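Local structure of antifreeze protein type II (Clupea harengus, 2PY2) at residues D87-C101 against I108-L120. The protein probably binds to ice crystals and restrains their growth in a calcium-dependent way, using a C-type lectin fold. Sequence-based numbering, arbitrary orientation.
Sequences DWCAAQPDTTLTECC and IGKCWNDTPCTHL. With CA (calcium ion), chain G.
Gln92, Asp94 and Glu99 share one calcium ion with Asn113 and Asp114, so this is a metal-centred contact between the long loop 87-101 and strand 111-115 of a C-type lectin fold. The cis peptide bond before Pro93, flanked by two calcium ligands, recalls the sugar site of C-type lectins. Asp114 binds the metal twice, through its backbone O at 2.4 Å and through OD1. Its CG lies between the backbone N and the carbonyl carbon (chi1 49°), which brings OD1 round to the ion that the backbone O of Asp114 already binds. The same carboxylate grips the loop: Asp94 N meets OD1 of Asp114 on its syn side at 2.9 Å, and Thr95 N uses the syn lone pair of OD2. The amides of Gln92 and Asn113 stack 25° apart, with both OE1 and OD1 turned to calcium. A water completes the seven ligands.

Beyond the metal, Trp112 N donates to Asp87 O at 2.8 Å, and Cys89 N to Trp112 O. The six-membered ring of Trp112 turns its edge to the face of Trp88, planes at 84°. Pro93 CD covers the opposite face of Trp88, 3.4 Å above the plane. Disulfides Cys89-Cys111 and Cys101-Cys117 tie the two ends. Strand 111-115 pairs antiparallel with strand 101-106, Trp112 also packs on Ile64 of strand 62-64, and Cys117 touches Trp25 of helix 25-33.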
loop_
_atom_site.group_PDB
_atom_site.type_symbol
_atom_site.label_atom_id
_atom_site.label_comp_id
_atom_site.label_asym_id
_atom_site.label_seq_id
_atom_site.Cartn_x
_atom_site.Cartn_y
_atom_site.Cartn_z
ATOM N N ASP A 87 -5.755 -8.715 -2.695
ATOM C CA ASP A 87 -6.549 -9.086 -1.534
ATOM C C ASP A 87 -7.805 -8.216 -1.518
ATOM O O ASP A 87 -8.168 -7.638 -0.501
ATOM C CB ASP A 87 -5.721 -8.889 -0.254
ATOM C CG ASP A 87 -6.452 -9.351 0.997
ATOM O OD1 ASP A 87 -7.196 -10.352 0.922
ATOM O OD2 ASP A 87 -6.268 -8.725 2.062
ATOM N N TRP A 88 -8.474 -8.140 -2.667
ATOM C CA TRP A 88 -9.676 -7.326 -2.805
ATOM C C TRP A 88 -10.848 -7.698 -1.901
ATOM O O TRP A 88 -11.136 -8.878 -1.679
ATOM C CB TRP A 88 -10.174 -7.363 -4.254
ATOM C CG TRP A 88 -9.196 -6.846 -5.259
ATOM C CD1 TRP A 88 -8.621 -7.543 -6.284
ATOM C CD2 TRP A 88 -8.711 -5.505 -5.363
ATOM N NE1 TRP A 88 -7.808 -6.717 -7.023
ATOM C CE2 TRP A 88 -7.847 -5.460 -6.478
ATOM C CE3 TRP A 88 -8.924 -4.335 -4.620
ATOM C CZ2 TRP A 88 -7.196 -4.289 -6.870
ATOM C CZ3 TRP A 88 -8.275 -3.170 -5.014
ATOM C CH2 TRP A 88 -7.422 -3.159 -6.130
ATOM N N CYS A 89 -11.518 -6.676 -1.381
ATOM C CA CYS A 89 -12.700 -6.885 -0.562
ATOM C C CYS A 89 -13.779 -7.345 -1.538
ATOM O O CYS A 89 -13.598 -7.270 -2.756
ATOM C CB CYS A 89 -13.165 -5.578 0.079
ATOM S SG CYS A 89 -12.157 -4.915 1.450
ATOM N N ALA A 90 -14.909 -7.803 -1.008
ATOM C CA ALA A 90 -16.008 -8.242 -1.857
ATOM C C ALA A 90 -16.448 -7.072 -2.733
ATOM O O ALA A 90 -16.576 -5.949 -2.248
ATOM C CB ALA A 90 -17.179 -8.716 -0.993
ATOM N N ALA A 91 -16.662 -7.349 -4.019
ATOM C CA ALA A 91 -17.100 -6.353 -4.995
ATOM C C ALA A 91 -15.978 -5.446 -5.499
ATOM O O ALA A 91 -16.166 -4.695 -6.454
ATOM C CB ALA A 91 -18.234 -5.505 -4.418
ATOM N N GLN A 92 -14.813 -5.524 -4.865
ATOM C CA GLN A 92 -13.664 -4.701 -5.250
ATOM C C GLN A 92 -12.790 -5.429 -6.260
ATOM O O GLN A 92 -12.731 -6.659 -6.258
ATOM C CB GLN A 92 -12.839 -4.369 -4.008
ATOM C CG GLN A 92 -13.645 -3.633 -2.965
ATOM C CD GLN A 92 -14.089 -2.293 -3.471
ATOM O OE1 GLN A 92 -13.259 -1.460 -3.802
ATOM N NE2 GLN A 92 -15.396 -2.077 -3.550
ATOM N N PRO A 93 -12.095 -4.680 -7.138
ATOM C CA PRO A 93 -12.111 -3.212 -7.207
ATOM C C PRO A 93 -13.222 -2.686 -8.121
ATOM O O PRO A 93 -13.727 -3.415 -8.977
ATOM C CB PRO A 93 -10.725 -2.887 -7.756
ATOM C CG PRO A 93 -10.519 -3.994 -8.744
ATOM C CD PRO A 93 -11.026 -5.231 -7.992
ATOM N N ASP A 94 -13.611 -1.428 -7.948
ATOM C CA ASP A 94 -14.647 -0.862 -8.805
ATOM C C ASP A 94 -14.076 -0.505 -10.182
ATOM O O ASP A 94 -14.788 -0.538 -11.184
ATOM C CB ASP A 94 -15.267 0.367 -8.140
ATOM C CG ASP A 94 -16.111 -0.000 -6.930
ATOM O OD1 ASP A 94 -17.190 -0.596 -7.106
ATOM O OD2 ASP A 94 -15.695 0.295 -5.798
ATOM N N THR A 95 -12.782 -0.191 -10.210
ATOM C CA THR A 95 -12.024 0.176 -11.415
ATOM C C THR A 95 -12.380 1.547 -11.989
ATOM O O THR A 95 -11.915 1.906 -13.078
ATOM C CB THR A 95 -12.131 -0.881 -12.565
ATOM O OG1 THR A 95 -13.407 -0.782 -13.209
ATOM C CG2 THR A 95 -11.940 -2.304 -12.020
ATOM N N THR A 96 -13.188 2.311 -11.256
ATOM C CA THR A 96 -13.571 3.654 -11.688
ATOM C C THR A 96 -12.348 4.545 -11.518
ATOM O O THR A 96 -11.680 4.492 -10.482
ATOM C CB THR A 96 -14.693 4.237 -10.810
ATOM O OG1 THR A 96 -15.695 3.242 -10.584
ATOM C CG2 THR A 96 -15.328 5.437 -11.489
ATOM N N LEU A 97 -12.052 5.368 -12.519
ATOM C CA LEU A 97 -10.887 6.239 -12.425
ATOM C C LEU A 97 -10.985 7.231 -11.267
ATOM O O LEU A 97 -9.972 7.787 -10.840
ATOM C CB LEU A 97 -10.674 6.995 -13.743
ATOM C CG LEU A 97 -10.310 6.141 -14.957
ATOM C CD1 LEU A 97 -10.377 6.994 -16.220
ATOM C CD2 LEU A 97 -8.920 5.555 -14.776
ATOM N N THR A 98 -12.191 7.458 -10.750
ATOM C CA THR A 98 -12.349 8.401 -9.641
ATOM C C THR A 98 -11.949 7.828 -8.276
ATOM O O THR A 98 -11.872 8.559 -7.290
ATOM C CB THR A 98 -13.791 8.927 -9.542
ATOM O OG1 THR A 98 -14.689 7.834 -9.328
ATOM C CG2 THR A 98 -14.175 9.659 -10.818
ATOM N N GLU A 99 -11.680 6.525 -8.227
ATOM C CA GLU A 99 -11.278 5.855 -6.983
ATOM C C GLU A 99 -10.253 4.821 -7.426
ATOM O O GLU A 99 -10.485 3.617 -7.341
ATOM C CB GLU A 99 -12.499 5.181 -6.349
ATOM C CG GLU A 99 -13.194 4.197 -7.272
ATOM C CD GLU A 99 -14.540 3.738 -6.748
ATOM O OE1 GLU A 99 -14.629 3.401 -5.549
ATOM O OE2 GLU A 99 -15.501 3.703 -7.545
ATOM N N CYS A 100 -9.097 5.307 -7.863
ATOM C CA CYS A 100 -8.085 4.437 -8.440
ATOM C C CYS A 100 -6.830 4.062 -7.653
ATOM O O CYS A 100 -5.949 3.398 -8.200
ATOM C CB CYS A 100 -7.685 5.031 -9.800
ATOM S SG CYS A 100 -7.048 6.740 -9.685
ATOM N N CYS A 101 -6.752 4.459 -6.380
ATOM C CA CYS A 101 -5.595 4.158 -5.535
ATOM C C CYS A 101 -5.942 3.031 -4.560
ATOM O O CYS A 101 -7.037 3.017 -4.015
ATOM C CB CYS A 101 -5.184 5.418 -4.763
ATOM S SG CYS A 101 -4.324 6.638 -5.814
ATOM N N ILE A 108 -14.357 -4.394 7.884
ATOM C CA ILE A 108 -14.212 -5.452 8.875
ATOM C C ILE A 108 -13.374 -6.599 8.334
ATOM O O ILE A 108 -12.765 -7.341 9.096
ATOM C CB ILE A 108 -15.584 -6.012 9.326
ATOM C CG1 ILE A 108 -16.254 -6.768 8.182
ATOM C CG2 ILE A 108 -16.480 -4.879 9.781
ATOM C CD1 ILE A 108 -17.530 -7.470 8.603
ATOM N N GLY A 109 -13.350 -6.742 7.014
ATOM C CA GLY A 109 -12.573 -7.806 6.403
ATOM C C GLY A 109 -11.095 -7.483 6.258
ATOM O O GLY A 109 -10.306 -8.352 5.886
ATOM N N LYS A 110 -10.722 -6.234 6.538
ATOM C CA LYS A 110 -9.332 -5.787 6.440
ATOM C C LYS A 110 -8.702 -6.181 5.099
ATOM O O LYS A 110 -7.603 -6.732 5.050
ATOM C CB LYS A 110 -8.507 -6.363 7.600
ATOM C CG LYS A 110 -9.021 -5.991 8.987
ATOM C CD LYS A 110 -9.035 -4.482 9.203
ATOM C CE LYS A 110 -9.417 -4.118 10.638
ATOM N NZ LYS A 110 -9.298 -2.652 10.873
ATOM N N CYS A 111 -9.404 -5.868 4.015
ATOM C CA CYS A 111 -8.964 -6.190 2.659
ATOM C C CYS A 111 -8.682 -4.926 1.836
ATOM O O CYS A 111 -8.696 -3.811 2.369
ATOM C CB CYS A 111 -10.044 -7.027 1.976
ATOM S SG CYS A 111 -11.702 -6.555 2.559
ATOM N N TRP A 112 -8.444 -5.103 0.539
ATOM C CA TRP A 112 -8.150 -3.968 -0.344
ATOM C C TRP A 112 -9.389 -3.373 -0.986
ATOM O O TRP A 112 -10.341 -4.074 -1.334
ATOM C CB TRP A 112 -7.201 -4.368 -1.469
ATOM C CG TRP A 112 -5.847 -4.871 -1.065
ATOM C CD1 TRP A 112 -5.381 -5.095 0.196
ATOM C CD2 TRP A 112 -4.809 -5.279 -1.957
ATOM N NE1 TRP A 112 -4.114 -5.625 0.144
ATOM C CE2 TRP A 112 -3.740 -5.750 -1.169
ATOM C CE3 TRP A 112 -4.682 -5.293 -3.351
ATOM C CZ2 TRP A 112 -2.554 -6.238 -1.731
ATOM C CZ3 TRP A 112 -3.501 -5.780 -3.909
ATOM C CH2 TRP A 112 -2.455 -6.245 -3.097
ATOM N N ASN A 113 -9.344 -2.062 -1.178
ATOM C CA ASN A 113 -10.445 -1.337 -1.773
ATOM C C ASN A 113 -9.832 -0.207 -2.609
ATOM O O ASN A 113 -8.936 0.480 -2.118
ATOM C CB ASN A 113 -11.286 -0.768 -0.634
ATOM C CG ASN A 113 -12.562 -0.149 -1.101
ATOM O OD1 ASN A 113 -12.560 0.714 -1.974
ATOM N ND2 ASN A 113 -13.674 -0.575 -0.509
ATOM N N ASP A 114 -10.249 -0.027 -3.866
ATOM C CA ASP A 114 -9.685 1.105 -4.603
ATOM C C ASP A 114 -10.468 2.332 -4.127
ATOM O O ASP A 114 -11.686 2.303 -4.021
ATOM C CB ASP A 114 -9.694 0.898 -6.147
ATOM C CG ASP A 114 -11.036 0.440 -6.725
ATOM O OD1 ASP A 114 -11.912 -0.049 -6.003
ATOM O OD2 ASP A 114 -11.195 0.544 -7.959
ATOM N N THR A 115 -9.767 3.401 -3.774
ATOM C CA THR A 115 -10.455 4.563 -3.224
ATOM C C THR A 115 -9.917 5.875 -3.774
ATOM O O THR A 115 -8.829 5.918 -4.335
ATOM C CB THR A 115 -10.406 4.530 -1.642
ATOM O OG1 THR A 115 -9.562 5.563 -1.123
ATOM C CG2 THR A 115 -9.908 3.184 -1.154
ATOM N N PRO A 116 -10.700 6.955 -3.664
ATOM C CA PRO A 116 -10.253 8.257 -4.166
ATOM C C PRO A 116 -8.876 8.597 -3.587
ATOM O O PRO A 116 -8.680 8.593 -2.374
ATOM C CB PRO A 116 -11.351 9.201 -3.688
ATOM C CG PRO A 116 -12.569 8.326 -3.735
ATOM C CD PRO A 116 -12.078 7.033 -3.140
ATOM N N CYS A 117 -7.923 8.898 -4.459
ATOM C CA CYS A 117 -6.565 9.182 -4.012
ATOM C C CYS A 117 -6.427 10.394 -3.104
ATOM O O CYS A 117 -5.402 10.546 -2.446
ATOM C CB CYS A 117 -5.638 9.348 -5.215
ATOM S SG CYS A 117 -5.721 7.988 -6.429
ATOM N N THR A 118 -7.437 11.260 -3.066
ATOM C CA THR A 118 -7.373 12.448 -2.214
ATOM C C THR A 118 -7.697 12.197 -0.744
ATOM O O THR A 118 -7.516 13.080 0.093
ATOM C CB THR A 118 -8.296 13.565 -2.733
ATOM O OG1 THR A 118 -9.601 13.031 -2.976
ATOM C CG2 THR A 118 -7.736 14.151 -4.026
ATOM N N HIS A 119 -8.175 10.998 -0.424
ATOM C CA HIS A 119 -8.508 10.660 0.963
ATOM C C HIS A 119 -7.243 10.599 1.798
ATOM O O HIS A 119 -6.216 10.126 1.321
ATOM C CB HIS A 119 -9.191 9.292 1.024
ATOM C CG HIS A 119 -10.616 9.307 0.574
ATOM N ND1 HIS A 119 -11.149 10.329 -0.183
ATOM C CD2 HIS A 119 -11.612 8.408 0.748
ATOM C CE1 HIS A 119 -12.414 10.057 -0.457
ATOM N NE2 HIS A 119 -12.719 8.897 0.098
ATOM N N LEU A 120 -7.324 11.037 3.051
ATOM C CA LEU A 120 -6.159 10.999 3.933
ATOM C C LEU A 120 -6.070 9.673 4.687
ATOM O O LEU A 120 -7.029 9.270 5.333
ATOM C CB LEU A 120 -6.226 12.134 4.965
ATOM C CG LEU A 120 -6.278 13.585 4.473
ATOM C CD1 LEU A 120 -5.159 13.826 3.492
ATOM C CD2 LEU A 120 -7.612 13.881 3.815
HETATM CA CA CA G . -13.639 0.946 -4.567
HETATM O O HOH W 1 -3.731 -7.227 2.420
HETATM O O HOH W 2 -7.742 -9.640 4.464
HETATM O O HOH W 3 -8.902 8.693 -7.327
HETATM O O HOH W 4 -15.027 1.649 -2.428
#